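Local atomic coordinates of putative oxidoreductase (Gluconobacter oxydans, PDB entry 3WJ7), a protein that probably acts as an NAD(P)-dependent oxidoreductase of the short-chain dehydrogenase/reductase (SDR) family, built on a Rossmann-type fold. Residues E119-L130 / L174-S182; Q271-E282 / V294-K303. One frame throughout, in Å; residues are numbered along the deposited sequence.

Overall arrangement
Contact 1 (119-130 with 174-182) lies in the core of the Rossmann-type domain, its centre about 10 Å from the centre of the chain; contact 2 (271-282 with 294-303) stands towards the periphery, its centre about 25 Å from that point. They share no element and do not touch: their nearest atoms are about 9 Å apart. Contact 1 joins two parallel strands of the central sheet by a ladder of backbone hydrogen bonds, with mostly buried side chains on both faces. Contact 2 pairs two helices through side chains, a carboxylate and an arginine at one end and leucines along the middle, and neighbouring subunits of the assembly reach it, whereas no other chain touches contact 1.

Contact 1 (E119-L130 / L174-S182); sequences EKIIYCSSVAAL and LPAIIVNPS
Two parallel strands of the central Rossmann-type sheet, 120-124 and 176-181, are hydrogen-bonded side by side; the chain passes from one to the other through helix 153-172, a beta-alpha-beta crossover. Ile121 N donates to Pro175 O from above the carbonyl plane, and the ladder continues with Ile177 N to Ile121 O (2.9 Å), Tyr123 N to Ile177 O and Val179 N to Tyr123 O. Ser125 N closes on Val179 O. Past the strand, Val127 N reaches Pro181 O (3.0 Å), tilted 31° from the carbonyl plane, while Ser126 OG accepts from Ala128 N (2.8 Å) in an ST turn.

Side chains alternate between the faces. On the face of helix 153-172, the side chains of Ile121 and Leu174 cross at about a right angle, CD1 to CD1 3.6 Å; those of Tyr123 and Ile178 lie side by side, pointing the same way, with Tyr123 CD2 4.1 Å from Ile178 CG2. On the other face, Cys124 SG lies opposite the backbone N (chi1 -161°), a turn that sets it against Pro181 CG (3.5 Å); Cys124 also touches His227 of helix 220-233. Ser125 OG has a hydrogen bond to Glu162 of helix 153-172.

The ladder pairs the NH and CO groups facing this neighbour; Lys120 and Ile122 bond to strand 78-83 on the other side. A mercury(II) ion about 3 Å from the Cys124 side chain is consistent with this soft metal's affinity for sulfur.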
loop_
_atom_site.group_PDB
_atom_site.type_symbol
_atom_site.label_atom_id
_atom_site.label_comp_id
_atom_site.label_asym_id
_atom_site.label_seq_id
_atom_site.Cartn_x
_atom_site.Cartn_y
_atom_site.Cartn_z
ATOM N N GLU A 119 16.448 -1.781 32.599
ATOM C CA GLU A 119 17.903 -1.629 32.622
ATOM C C GLU A 119 18.535 -2.142 31.357
ATOM O O GLU A 119 19.564 -1.628 30.920
ATOM C CB GLU A 119 18.532 -2.412 33.793
ATOM C CG GLU A 119 18.375 -1.760 35.163
ATOM C CD GLU A 119 18.682 -2.710 36.326
ATOM O OE1 GLU A 119 19.725 -3.418 36.285
ATOM O OE2 GLU A 119 17.880 -2.741 37.295
ATOM N N LYS A 120 17.967 -3.215 30.818
ATOM C CA LYS A 120 18.516 -3.805 29.608
ATOM C C LYS A 120 17.444 -4.328 28.647
ATOM O O LYS A 120 16.474 -4.974 29.070
ATOM C CB LYS A 120 19.552 -4.877 29.928
ATOM C CG LYS A 120 20.585 -4.995 28.814
ATOM C CD LYS A 120 21.829 -5.743 29.286
ATOM C CE LYS A 120 22.910 -4.789 29.798
ATOM N NZ LYS A 120 24.195 -5.514 29.776
ATOM N N ILE A 121 17.643 -4.026 27.360
ATOM C CA ILE A 121 16.703 -4.363 26.323
ATOM C C ILE A 121 17.449 -5.177 25.307
ATOM O O ILE A 121 18.535 -4.804 24.862
ATOM C CB ILE A 121 16.129 -3.078 25.686
ATOM C CG1 ILE A 121 15.277 -2.366 26.710
ATOM C CG2 ILE A 121 15.244 -3.393 24.474
ATOM C CD1 ILE A 121 15.016 -0.918 26.379
ATOM N N ILE A 122 16.900 -6.319 24.951
ATOM C CA ILE A 122 17.446 -7.042 23.821
ATOM C C ILE A 122 16.425 -7.007 22.709
ATOM O O ILE A 122 15.271 -7.477 22.864
ATOM C CB ILE A 122 17.732 -8.475 24.184
ATOM C CG1 ILE A 122 18.889 -8.522 25.173
ATOM C CG2 ILE A 122 18.055 -9.332 22.946
ATOM C CD1 ILE A 122 18.734 -9.853 25.818
ATOM N N TYR A 123 16.844 -6.427 21.589
ATOM C CA TYR A 123 15.979 -6.256 20.476
ATOM C C TYR A 123 16.245 -7.316 19.418
ATOM O O TYR A 123 17.387 -7.449 18.899
ATOM C CB TYR A 123 16.151 -4.876 19.877
ATOM C CG TYR A 123 15.293 -4.732 18.644
ATOM C CD1 TYR A 123 13.922 -4.932 18.712
ATOM C CD2 TYR A 123 15.856 -4.489 17.418
ATOM C CE1 TYR A 123 13.119 -4.830 17.594
ATOM C CE2 TYR A 123 15.073 -4.378 16.286
ATOM C CZ TYR A 123 13.708 -4.550 16.392
ATOM O OH TYR A 123 12.947 -4.441 15.295
ATOM N N CYS A 124 15.185 -8.062 19.081
ATOM C CA CYS A 124 15.290 -9.065 18.046
ATOM C C CYS A 124 15.023 -8.452 16.721
ATOM O O CYS A 124 13.936 -7.966 16.457
ATOM C CB CYS A 124 14.372 -10.232 18.290
ATOM S SG CYS A 124 14.894 -11.706 17.333
ATOM N N SER A 125 16.024 -8.445 15.857
ATOM C CA SER A 125 15.843 -7.831 14.549
ATOM C C SER A 125 16.079 -8.915 13.540
ATOM O O SER A 125 15.628 -10.014 13.753
ATOM C CB SER A 125 16.815 -6.693 14.423
ATOM O OG SER A 125 17.091 -6.327 13.108
ATOM N N SER A 126 16.796 -8.702 12.452
ATOM C CA SER A 126 16.929 -9.826 11.535
ATOM C C SER A 126 17.973 -9.516 10.528
ATOM O O SER A 126 18.295 -8.337 10.311
ATOM C CB SER A 126 15.588 -10.114 10.855
ATOM O OG SER A 126 15.766 -10.699 9.588
ATOM N N VAL A 127 18.518 -10.554 9.894
ATOM C CA VAL A 127 19.436 -10.274 8.784
ATOM C C VAL A 127 18.746 -9.473 7.664
ATOM O O VAL A 127 19.445 -8.850 6.840
ATOM C CB VAL A 127 20.115 -11.525 8.203
ATOM C CG1 VAL A 127 21.015 -12.151 9.244
ATOM C CG2 VAL A 127 19.091 -12.520 7.638
ATOM N N ALA A 128 17.399 -9.461 7.630
ATOM C CA ALA A 128 16.705 -8.701 6.577
ATOM C C ALA A 128 16.949 -7.194 6.702
ATOM O O ALA A 128 16.873 -6.472 5.741
ATOM C CB ALA A 128 15.236 -9.037 6.548
ATOM N N ALA A 129 17.255 -6.732 7.898
ATOM C CA ALA A 129 17.684 -5.354 8.119
ATOM C C ALA A 129 19.113 -5.042 7.688
ATOM O O ALA A 129 19.532 -3.870 7.770
ATOM C CB ALA A 129 17.506 -4.987 9.589
ATOM N N LEU A 130 19.883 -6.049 7.264
ATOM C CA LEU A 130 21.326 -5.831 7.073
ATOM C C LEU A 130 21.715 -5.686 5.600
ATOM O O LEU A 130 20.867 -5.843 4.726
ATOM C CB LEU A 130 22.135 -6.949 7.700
ATOM C CG LEU A 130 21.981 -7.200 9.198
ATOM C CD1 LEU A 130 23.056 -8.151 9.643
ATOM C CD2 LEU A 130 22.060 -5.965 10.028
ATOM N N LEU A 174 19.023 4.612 25.121
ATOM C CA LEU A 174 18.321 3.327 25.222
ATOM C C LEU A 174 19.307 2.131 25.492
ATOM O O LEU A 174 20.266 1.908 24.783
ATOM C CB LEU A 174 17.473 3.112 23.963
ATOM C CG LEU A 174 16.531 1.915 24.030
ATOM C CD1 LEU A 174 15.211 2.252 24.710
ATOM C CD2 LEU A 174 16.321 1.305 22.649
ATOM N N PRO A 175 19.095 1.390 26.563
ATOM C CA PRO A 175 20.170 0.446 26.842
ATOM C C PRO A 175 19.954 -0.855 26.067
ATOM O O PRO A 175 19.799 -1.929 26.665
ATOM C CB PRO A 175 20.033 0.236 28.344
ATOM C CG PRO A 175 18.576 0.442 28.604
ATOM C CD PRO A 175 18.192 1.574 27.714
ATOM N N ALA A 176 19.901 -0.741 24.744
ATOM C CA ALA A 176 19.543 -1.882 23.876
ATOM C C ALA A 176 20.736 -2.543 23.187
ATOM O O ALA A 176 21.704 -1.875 22.754
ATOM C CB ALA A 176 18.482 -1.479 22.842
ATOM N N ILE A 177 20.662 -3.863 23.126
ATOM C CA ILE A 177 21.583 -4.691 22.387
ATOM C C ILE A 177 20.749 -5.333 21.292
ATOM O O ILE A 177 19.653 -5.836 21.570
ATOM C CB ILE A 177 22.104 -5.796 23.310
ATOM C CG1 ILE A 177 23.015 -5.201 24.394
ATOM C CG2 ILE A 177 22.706 -6.941 22.511
ATOM C CD1 ILE A 177 23.363 -6.124 25.571
ATOM N N ILE A 178 21.264 -5.333 20.056
ATOM C CA ILE A 178 20.556 -5.891 18.898
ATOM C C ILE A 178 21.110 -7.232 18.407
ATOM O O ILE A 178 22.316 -7.420 18.190
ATOM C CB ILE A 178 20.579 -4.934 17.694
ATOM C CG1 ILE A 178 20.115 -3.552 18.119
ATOM C CG2 ILE A 178 19.756 -5.506 16.512
ATOM C CD1 ILE A 178 20.215 -2.513 17.006
ATOM N N VAL A 179 20.168 -8.111 18.108
ATOM C CA VAL A 179 20.395 -9.433 17.608
ATOM C C VAL A 179 19.696 -9.508 16.214
ATOM O O VAL A 179 18.615 -8.928 16.000
ATOM C CB VAL A 179 19.840 -10.329 18.723
ATOM C CG1 VAL A 179 18.911 -11.425 18.273
ATOM C CG2 VAL A 179 20.955 -10.778 19.687
ATOM N N ASN A 180 20.348 -10.155 15.259
ATOM C CA ASN A 180 19.885 -10.328 13.894
ATOM C C ASN A 180 19.909 -11.838 13.529
ATOM O O ASN A 180 20.872 -12.337 12.959
ATOM C CB ASN A 180 20.799 -9.559 12.933
ATOM C CG ASN A 180 20.888 -8.059 13.243
ATOM O OD1 ASN A 180 20.257 -7.235 12.559
ATOM N ND2 ASN A 180 21.687 -7.692 14.244
ATOM N N PRO A 181 18.861 -12.583 13.875
ATOM C CA PRO A 181 18.750 -13.985 13.456
ATOM C C PRO A 181 18.655 -14.115 11.929
ATOM O O PRO A 181 18.164 -13.208 11.273
ATOM C CB PRO A 181 17.408 -14.421 14.029
ATOM C CG PRO A 181 16.993 -13.355 14.997
ATOM C CD PRO A 181 17.650 -12.098 14.551
ATOM N N SER A 182 19.170 -15.211 11.376
ATOM C CA SER A 182 18.984 -15.517 9.971
ATOM C C SER A 182 17.619 -16.201 9.857
ATOM O O SER A 182 16.659 -15.786 10.499
ATOM C CB SER A 182 20.111 -16.420 9.451
ATOM O OG SER A 182 20.168 -17.662 10.155
#

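Contact 2 (Q271-E282 / V294-K303); sequences QSWLYPVALVSE and VTRETLAMSK
Glu282 OE2 is gripped twice by one residue: Arg296 N reaches it nearly along the C-O axis (2.6 Å), and Arg296 NE meets its syn side at 3.2 Å. The two helices, 275-282 and 296-302, run roughly antiparallel, the axes of these segments approaching to 9.1 Å at 148°. Arg296 NH2 adds a weak hydrogen bond to Glu282 OE1, completing a salt bridge, with carboxylate and guanidinium planes 55° apart. The arginine is a knob in the hole formed by Tyr275, Ala278, Leu279 and Glu282; its bend at chi3 (-66°) turns the guanidinium back to the carboxylate, and Leu279 CD1 lies over one face. NH2 also bridges to Asp201 of the third subunit. A leucine in place of Arg296 would probably leave both Glu282 and that aspartate without their positive partner, although the main-chain bond to OE2 could remain.

Thr295 is the N-cap, OG1 accepting from Thr298 N, and Ser281 OG donates to Val294 O, one residue before the cap. Gln271 NE2 hydrogen-bonds to Gly287 O of the second subunit. Along the helices Leu299 fits between Leu274 and Tyr275, CD1 being 3.8 Å from Leu274 CB and CD2 coming within 3.4 Å of Tyr275 N.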
loop_
_atom_site.group_PDB
_atom_site.type_symbol
_atom_site.label_atom_id
_atom_site.label_comp_id
_atom_site.label_asym_id
_atom_site.label_seq_id
_atom_site.Cartn_x
_atom_site.Cartn_y
_atom_site.Cartn_z
ATOM N N GLN A 271 17.810 -17.910 -11.326
ATOM C CA GLN A 271 17.235 -16.626 -11.012
ATOM C C GLN A 271 17.381 -15.719 -12.218
ATOM O O GLN A 271 16.542 -14.846 -12.456
ATOM C CB GLN A 271 17.888 -16.029 -9.761
ATOM C CG GLN A 271 16.930 -15.197 -8.917
ATOM C CD GLN A 271 17.188 -15.340 -7.441
ATOM O OE1 GLN A 271 18.315 -15.616 -7.021
ATOM N NE2 GLN A 271 16.143 -15.168 -6.637
ATOM N N SER A 272 18.417 -15.953 -13.010
ATOM C CA SER A 272 18.606 -15.152 -14.203
ATOM C C SER A 272 17.484 -15.383 -15.243
ATOM O O SER A 272 17.362 -14.616 -16.188
ATOM C CB SER A 272 19.991 -15.363 -14.809
ATOM O OG SER A 272 20.223 -16.720 -15.075
ATOM N N TRP A 273 16.669 -16.431 -15.065
ATOM C CA TRP A 273 15.586 -16.692 -15.989
ATOM C C TRP A 273 14.403 -15.833 -15.623
ATOM O O TRP A 273 13.387 -15.866 -16.289
ATOM C CB TRP A 273 15.150 -18.150 -15.956
ATOM C CG TRP A 273 16.186 -19.147 -16.382
ATOM C CD1 TRP A 273 17.416 -18.883 -16.914
ATOM C CD2 TRP A 273 16.062 -20.566 -16.335
ATOM N NE1 TRP A 273 18.063 -20.050 -17.199
ATOM C CE2 TRP A 273 17.260 -21.103 -16.853
ATOM C CE3 TRP A 273 15.050 -21.436 -15.910
ATOM C CZ2 TRP A 273 17.497 -22.478 -16.937
ATOM C CZ3 TRP A 273 15.272 -22.805 -15.984
ATOM C CH2 TRP A 273 16.495 -23.316 -16.496
ATOM N N LEU A 274 14.507 -15.064 -14.551
ATOM C CA LEU A 274 13.371 -14.210 -14.190
ATOM C C LEU A 274 13.489 -12.872 -14.922
ATOM O O LEU A 274 12.534 -12.102 -14.959
ATOM C CB LEU A 274 13.268 -14.025 -12.665
ATOM C CG LEU A 274 12.965 -15.247 -11.784
ATOM C CD1 LEU A 274 13.539 -15.029 -10.400
ATOM C CD2 LEU A 274 11.478 -15.593 -11.682
ATOM N N TYR A 275 14.657 -12.625 -15.528
ATOM C CA TYR A 275 14.918 -11.372 -16.257
ATOM C C TYR A 275 13.786 -10.993 -17.220
ATOM O O TYR A 275 13.270 -9.912 -17.124
ATOM C CB TYR A 275 16.304 -11.379 -16.933
ATOM C CG TYR A 275 16.664 -10.124 -17.752
ATOM C CD1 TYR A 275 17.556 -9.148 -17.256
ATOM C CD2 TYR A 275 16.124 -9.935 -19.034
ATOM C CE1 TYR A 275 17.873 -8.015 -18.012
ATOM C CE2 TYR A 275 16.434 -8.824 -19.797
ATOM C CZ TYR A 275 17.311 -7.873 -19.305
ATOM O OH TYR A 275 17.585 -6.788 -20.120
ATOM N N PRO A 276 13.386 -11.902 -18.127
ATOM C CA PRO A 276 12.263 -11.630 -19.030
ATOM C C PRO A 276 10.964 -11.245 -18.339
ATOM O O PRO A 276 10.230 -10.396 -18.873
ATOM C CB PRO A 276 12.079 -12.961 -19.756
ATOM C CG PRO A 276 13.471 -13.469 -19.858
ATOM C CD PRO A 276 14.090 -13.143 -18.513
ATOM N N VAL A 277 10.670 -11.868 -17.192
ATOM C CA VAL A 277 9.447 -11.581 -16.435
ATOM C C VAL A 277 9.522 -10.137 -15.923
ATOM O O VAL A 277 8.522 -9.376 -15.941
ATOM C CB VAL A 277 9.305 -12.540 -15.234
ATOM C CG1 VAL A 277 7.907 -12.492 -14.651
ATOM C CG2 VAL A 277 9.656 -13.966 -15.634
ATOM N N ALA A 278 10.718 -9.776 -15.450
ATOM C CA ALA A 278 11.028 -8.404 -14.993
ATOM C C ALA A 278 10.762 -7.404 -16.106
ATOM O O ALA A 278 10.114 -6.351 -15.900
ATOM C CB ALA A 278 12.484 -8.305 -14.572
ATOM N N LEU A 279 11.248 -7.761 -17.294
ATOM C CA LEU A 279 11.105 -6.918 -18.433
ATOM C C LEU A 279 9.641 -6.765 -18.804
ATOM O O LEU A 279 9.192 -5.667 -19.032
ATOM C CB LEU A 279 11.885 -7.506 -19.585
ATOM C CG LEU A 279 12.161 -6.602 -20.773
ATOM C CD1 LEU A 279 13.032 -5.427 -20.318
ATOM C CD2 LEU A 279 12.821 -7.456 -21.863
ATOM N N VAL A 280 8.902 -7.862 -18.837
ATOM C CA VAL A 280 7.506 -7.822 -19.225
ATOM C C VAL A 280 6.739 -6.998 -18.209
ATOM O O VAL A 280 5.951 -6.110 -18.559
ATOM C CB VAL A 280 6.896 -9.239 -19.350
ATOM C CG1 VAL A 280 5.447 -9.152 -19.797
ATOM C CG2 VAL A 280 7.690 -10.047 -20.365
ATOM N N SER A 281 6.982 -7.308 -16.950
ATOM C CA SER A 281 6.517 -6.496 -15.827
ATOM C C SER A 281 6.733 -4.978 -15.997
ATOM O O SER A 281 5.806 -4.221 -15.813
ATOM C CB SER A 281 7.164 -7.026 -14.546
ATOM O OG SER A 281 7.016 -6.121 -13.489
ATOM N N GLU A 282 7.928 -4.528 -16.367
ATOM C CA GLU A 282 8.135 -3.104 -16.650
ATOM C C GLU A 282 7.279 -2.649 -17.800
ATOM O O GLU A 282 6.715 -1.555 -17.737
ATOM C CB GLU A 282 9.580 -2.776 -16.981
ATOM C CG GLU A 282 10.550 -2.973 -15.825
ATOM C CD GLU A 282 12.026 -2.790 -16.209
ATOM O OE1 GLU A 282 12.348 -1.969 -17.114
ATOM O OE2 GLU A 282 12.889 -3.467 -15.581
ATOM N N VAL A 294 7.912 -4.986 -9.733
ATOM C CA VAL A 294 9.132 -5.702 -10.021
ATOM C C VAL A 294 9.754 -5.128 -11.284
ATOM O O VAL A 294 9.045 -4.842 -12.229
ATOM C CB VAL A 294 8.773 -7.158 -10.195
ATOM C CG1 VAL A 294 9.725 -7.882 -11.116
ATOM C CG2 VAL A 294 8.734 -7.817 -8.837
ATOM N N THR A 295 11.074 -4.919 -11.283
ATOM C CA THR A 295 11.823 -4.380 -12.443
ATOM C C THR A 295 13.138 -5.165 -12.563
ATOM O O THR A 295 13.502 -5.871 -11.620
ATOM C CB THR A 295 12.195 -2.876 -12.247
ATOM O OG1 THR A 295 13.236 -2.770 -11.296
ATOM C CG2 THR A 295 11.059 -2.033 -11.697
ATOM N N ARG A 296 13.865 -5.028 -13.677
ATOM C CA ARG A 296 15.302 -5.400 -13.710
ATOM C C ARG A 296 16.105 -4.924 -12.507
ATOM O O ARG A 296 16.883 -5.692 -11.947
ATOM C CB ARG A 296 15.984 -4.900 -14.970
ATOM C CG ARG A 296 15.373 -5.507 -16.224
ATOM C CD ARG A 296 15.880 -4.795 -17.454
ATOM N NE ARG A 296 15.411 -3.415 -17.487
ATOM C CZ ARG A 296 15.576 -2.590 -18.510
ATOM N NH1 ARG A 296 16.219 -2.998 -19.581
ATOM N NH2 ARG A 296 15.084 -1.359 -18.450
ATOM N N GLU A 297 15.915 -3.674 -12.097
ATOM C CA GLU A 297 16.598 -3.111 -10.913
ATOM C C GLU A 297 16.216 -3.888 -9.643
ATOM O O GLU A 297 17.001 -4.030 -8.716
ATOM C CB GLU A 297 16.303 -1.584 -10.761
ATOM C CG GLU A 297 17.250 -0.817 -9.817
ATOM C CD GLU A 297 16.640 0.430 -9.129
ATOM O OE1 GLU A 297 15.884 0.301 -8.119
ATOM O OE2 GLU A 297 16.950 1.565 -9.576
ATOM N N THR A 298 15.001 -4.408 -9.611
ATOM C CA THR A 298 14.565 -5.233 -8.493
ATOM C C THR A 298 15.247 -6.592 -8.477
ATOM O O THR A 298 15.823 -6.995 -7.466
ATOM C CB THR A 298 13.022 -5.320 -8.422
ATOM O OG1 THR A 298 12.626 -4.357 -7.455
ATOM C CG2 THR A 298 12.499 -6.677 -7.911
ATOM N N LEU A 299 15.195 -7.273 -9.611
ATOM C CA LEU A 299 15.824 -8.545 -9.773
ATOM C C LEU A 299 17.323 -8.537 -9.429
ATOM O O LEU A 299 17.831 -9.508 -8.874
ATOM C CB LEU A 299 15.591 -9.027 -11.193
ATOM C CG LEU A 299 16.029 -10.451 -11.495
ATOM C CD1 LEU A 299 15.254 -11.499 -10.698
ATOM C CD2 LEU A 299 15.881 -10.701 -12.975
ATOM N N ALA A 300 18.024 -7.443 -9.724
ATOM C CA ALA A 300 19.471 -7.403 -9.517
ATOM C C ALA A 300 19.821 -7.341 -8.041
ATOM O O ALA A 300 20.906 -7.732 -7.663
ATOM C CB ALA A 300 20.120 -6.259 -10.288
ATOM N N MET A 301 18.904 -6.883 -7.208
ATOM C CA MET A 301 19.116 -6.900 -5.771
ATOM C C MET A 301 18.807 -8.262 -5.182
ATOM O O MET A 301 19.578 -8.813 -4.383
ATOM C CB MET A 301 18.209 -5.869 -5.075
ATOM C CG MET A 301 18.333 -4.429 -5.571
ATOM S SD MET A 301 19.978 -3.708 -5.356
ATOM C CE MET A 301 20.400 -4.259 -3.696
ATOM N N SER A 302 17.656 -8.803 -5.557
ATOM C CA SER A 302 17.188 -10.071 -5.019
ATOM C C SER A 302 18.019 -11.251 -5.508
ATOM O O SER A 302 17.970 -12.328 -4.928
ATOM C CB SER A 302 15.721 -10.255 -5.373
ATOM O OG SER A 302 15.530 -10.016 -6.752
ATOM N N LYS A 303 18.763 -11.037 -6.587
ATOM C CA LYS A 303 19.753 -11.978 -7.107
ATOM C C LYS A 303 20.846 -12.267 -6.088
ATOM O O LYS A 303 21.455 -13.331 -6.141
ATOM C CB LYS A 303 20.478 -11.398 -8.349
ATOM C CG LYS A 303 20.134 -12.006 -9.709
ATOM C CD LYS A 303 20.927 -11.299 -10.823
ATOM C CE LYS A 303 20.513 -11.734 -12.237
ATOM N NZ LYS A 303 21.223 -12.960 -12.737
#